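Local atomic coordinates of ankyrin repeat family protein (Enterococcus faecalis, PDB entry 3HRA), a protein that is of unknown function but is built from ankyrin repeats, a fold that commonly mediates protein-protein binding, so it probably serves as a binding scaffold. Residues 156-161 against 190-195. Sequence-based numbering, arbitrary orientation.
Sequences LYQDIV and YTEISK
Ile193 reaches across to helix 155-166 and packs between Gln158 and Val161. Its CG1 lies beside the backbone N (chi1 -70°), and the chain continues extended to CD1, which carries the methyl end toward the other helix. CD1 comes to 4.2 Å from CG2 of Val161. CG1 rests 3.8 Å from CG of Gln158, so the aliphatic root of the glutamine shields one side of the isoleucine. CD1 also touches the backbone of Tyr157, at 4.5 Å from its C atom. Ile193, Val161 and Tyr157 are buried; Gln158 borders them on the more open side.

The outer part is polar and opens to solvent at Glu192 and Lys195. The extended chain of Gln158 still lays its amide close over the root of Glu192, with CD 3.4 Å from CB. The contact is van der Waals only. Glu192 bends at chi2 (-64°), and its carboxylate turns away from Gln158 along the outer surface of its own helix. There OE1 forms a salt bridge with NZ of Lys195, 3.2 Å long and weak as a hydrogen bond.

The two helical segments run nearly parallel, 11° apart, with axes 9.7 Å from each other. Gln158 and Ile193 are level, with CA atoms 5.7 Å apart. Near-parallel side-by-side packing of this kind is consistent with ankyrin-repeat stacking, here near the C-terminal end of the chain. Ile196 and Leu197 of helix 191-198 extend the apolar contact around Val161. Val148 of helix 143-149 touches both Val161 and Ile193, and Ala185 of helix 181-188 touches Ile193.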
loop_
_atom_site.group_PDB
_atom_site.type_symbol
_atom_site.label_atom_id
_atom_site.label_comp_id
_atom_site.label_asym_id
_atom_site.label_seq_id
_atom_site.Cartn_x
_atom_site.Cartn_y
_atom_site.Cartn_z
ATOM N N LEU A 156 -18.247 5.204 -2.779
ATOM C CA LEU A 156 -16.830 5.223 -2.428
ATOM C C LEU A 156 -16.002 4.988 -3.685
ATOM O O LEU A 156 -15.035 5.690 -3.948
ATOM C CB LEU A 156 -16.529 4.155 -1.373
ATOM C CG LEU A 156 -15.073 3.943 -0.955
ATOM C CD1 LEU A 156 -14.473 5.230 -0.401
ATOM C CD2 LEU A 156 -14.989 2.802 0.052
ATOM N N TYR A 157 -16.423 4.017 -4.478
ATOM C CA TYR A 157 -15.680 3.675 -5.694
ATOM C C TYR A 157 -15.884 4.697 -6.794
ATOM O O TYR A 157 -14.959 4.973 -7.558
ATOM C CB TYR A 157 -15.919 2.218 -6.114
ATOM C CG TYR A 157 -15.273 1.306 -5.100
ATOM C CD1 TYR A 157 -13.897 1.071 -5.127
ATOM C CD2 TYR A 157 -16.007 0.753 -4.059
ATOM C CE1 TYR A 157 -13.286 0.277 -4.153
ATOM C CE2 TYR A 157 -15.402 -0.043 -3.096
ATOM C CZ TYR A 157 -14.049 -0.282 -3.149
ATOM O OH TYR A 157 -13.441 -1.064 -2.181
ATOM N N GLN A 158 -17.064 5.314 -6.823
ATOM C CA GLN A 158 -17.302 6.442 -7.719
ATOM C C GLN A 158 -16.298 7.536 -7.374
ATOM O O GLN A 158 -15.674 8.114 -8.256
ATOM C CB GLN A 158 -18.753 6.949 -7.623
ATOM C CG GLN A 158 -19.779 5.955 -8.157
ATOM C CD GLN A 158 -21.190 6.227 -7.660
ATOM O OE1 GLN A 158 -21.998 5.304 -7.484
ATOM N NE2 GLN A 158 -21.496 7.494 -7.432
ATOM N N ASP A 159 -16.115 7.804 -6.087
ATOM C CA ASP A 159 -15.176 8.847 -5.665
ATOM C C ASP A 159 -13.714 8.497 -6.014
ATOM O O ASP A 159 -12.928 9.373 -6.389
ATOM C CB ASP A 159 -15.307 9.118 -4.159
ATOM C CG ASP A 159 -16.585 9.910 -3.794
ATOM O OD1 ASP A 159 -17.254 10.471 -4.690
ATOM O OD2 ASP A 159 -16.909 9.976 -2.590
ATOM N N ILE A 160 -13.355 7.225 -5.880
ATOM C CA ILE A 160 -11.998 6.788 -6.207
ATOM C C ILE A 160 -11.765 6.895 -7.710
ATOM O O ILE A 160 -10.715 7.379 -8.145
ATOM C CB ILE A 160 -11.698 5.374 -5.678
ATOM C CG1 ILE A 160 -11.543 5.405 -4.153
ATOM C CG2 ILE A 160 -10.429 4.799 -6.323
ATOM C CD1 ILE A 160 -11.647 4.046 -3.480
ATOM N N VAL A 161 -12.758 6.503 -8.501
ATOM C CA VAL A 161 -12.670 6.680 -9.954
ATOM C C VAL A 161 -12.462 8.160 -10.349
ATOM O O VAL A 161 -11.616 8.476 -11.180
ATOM C CB VAL A 161 -13.901 6.078 -10.673
ATOM C CG1 VAL A 161 -13.927 6.494 -12.149
ATOM C CG2 VAL A 161 -13.883 4.571 -10.532
ATOM N N TYR A 190 -22.823 -0.329 -13.847
ATOM C CA TYR A 190 -22.401 0.728 -12.919
ATOM C C TYR A 190 -22.575 2.103 -13.551
ATOM O O TYR A 190 -21.609 2.737 -13.985
ATOM C CB TYR A 190 -20.949 0.520 -12.467
ATOM C CG TYR A 190 -20.737 -0.711 -11.615
ATOM C CD1 TYR A 190 -19.457 -1.171 -11.343
ATOM C CD2 TYR A 190 -21.819 -1.420 -11.086
ATOM C CE1 TYR A 190 -19.245 -2.296 -10.559
ATOM C CE2 TYR A 190 -21.617 -2.558 -10.292
ATOM C CZ TYR A 190 -20.329 -2.988 -10.038
ATOM O OH TYR A 190 -20.097 -4.119 -9.270
ATOM N N THR A 191 -23.826 2.549 -13.604
ATOM C CA THR A 191 -24.210 3.753 -14.306
ATOM C C THR A 191 -23.437 5.004 -13.919
ATOM O O THR A 191 -23.017 5.753 -14.789
ATOM C CB THR A 191 -25.724 4.047 -14.135
ATOM O OG1 THR A 191 -26.469 2.853 -14.393
ATOM C CG2 THR A 191 -26.146 5.118 -15.102
ATOM N N GLU A 192 -23.272 5.253 -12.625
ATOM C CA GLU A 192 -22.593 6.472 -12.191
ATOM C C GLU A 192 -21.120 6.476 -12.588
ATOM O O GLU A 192 -20.593 7.505 -12.993
ATOM C CB GLU A 192 -22.735 6.689 -10.686
ATOM C CG GLU A 192 -24.174 6.897 -10.201
ATOM C CD GLU A 192 -24.816 8.171 -10.766
ATOM O OE1 GLU A 192 -24.092 9.159 -11.029
ATOM O OE2 GLU A 192 -26.054 8.184 -10.940
ATOM N N ILE A 193 -20.460 5.326 -12.475
ATOM C CA ILE A 193 -19.093 5.203 -12.960
ATOM C C ILE A 193 -19.003 5.413 -14.471
ATOM O O ILE A 193 -18.112 6.123 -14.950
ATOM C CB ILE A 193 -18.438 3.869 -12.507
ATOM C CG1 ILE A 193 -18.206 3.933 -10.998
ATOM C CG2 ILE A 193 -17.127 3.623 -13.238
ATOM C CD1 ILE A 193 -17.649 2.653 -10.379
ATOM N N SER A 194 -19.925 4.809 -15.227
ATOM C CA SER A 194 -19.911 4.969 -16.687
ATOM C C SER A 194 -20.001 6.440 -17.096
ATOM O O SER A 194 -19.309 6.896 -18.004
ATOM C CB SER A 194 -21.057 4.189 -17.337
ATOM O OG SER A 194 -20.867 2.790 -17.187
ATOM N N LYS A 195 -20.873 7.172 -16.420
ATOM C CA LYS A 195 -21.080 8.583 -16.691
ATOM C C LYS A 195 -19.797 9.373 -16.397
ATOM O O LYS A 195 -19.387 10.226 -17.193
ATOM C CB LYS A 195 -22.241 9.101 -15.841
ATOM C CG LYS A 195 -22.580 10.549 -16.079
ATOM C CD LYS A 195 -23.849 10.950 -15.338
ATOM C CE LYS A 195 -23.651 10.877 -13.839
ATOM N NZ LYS A 195 -24.822 11.440 -13.107
#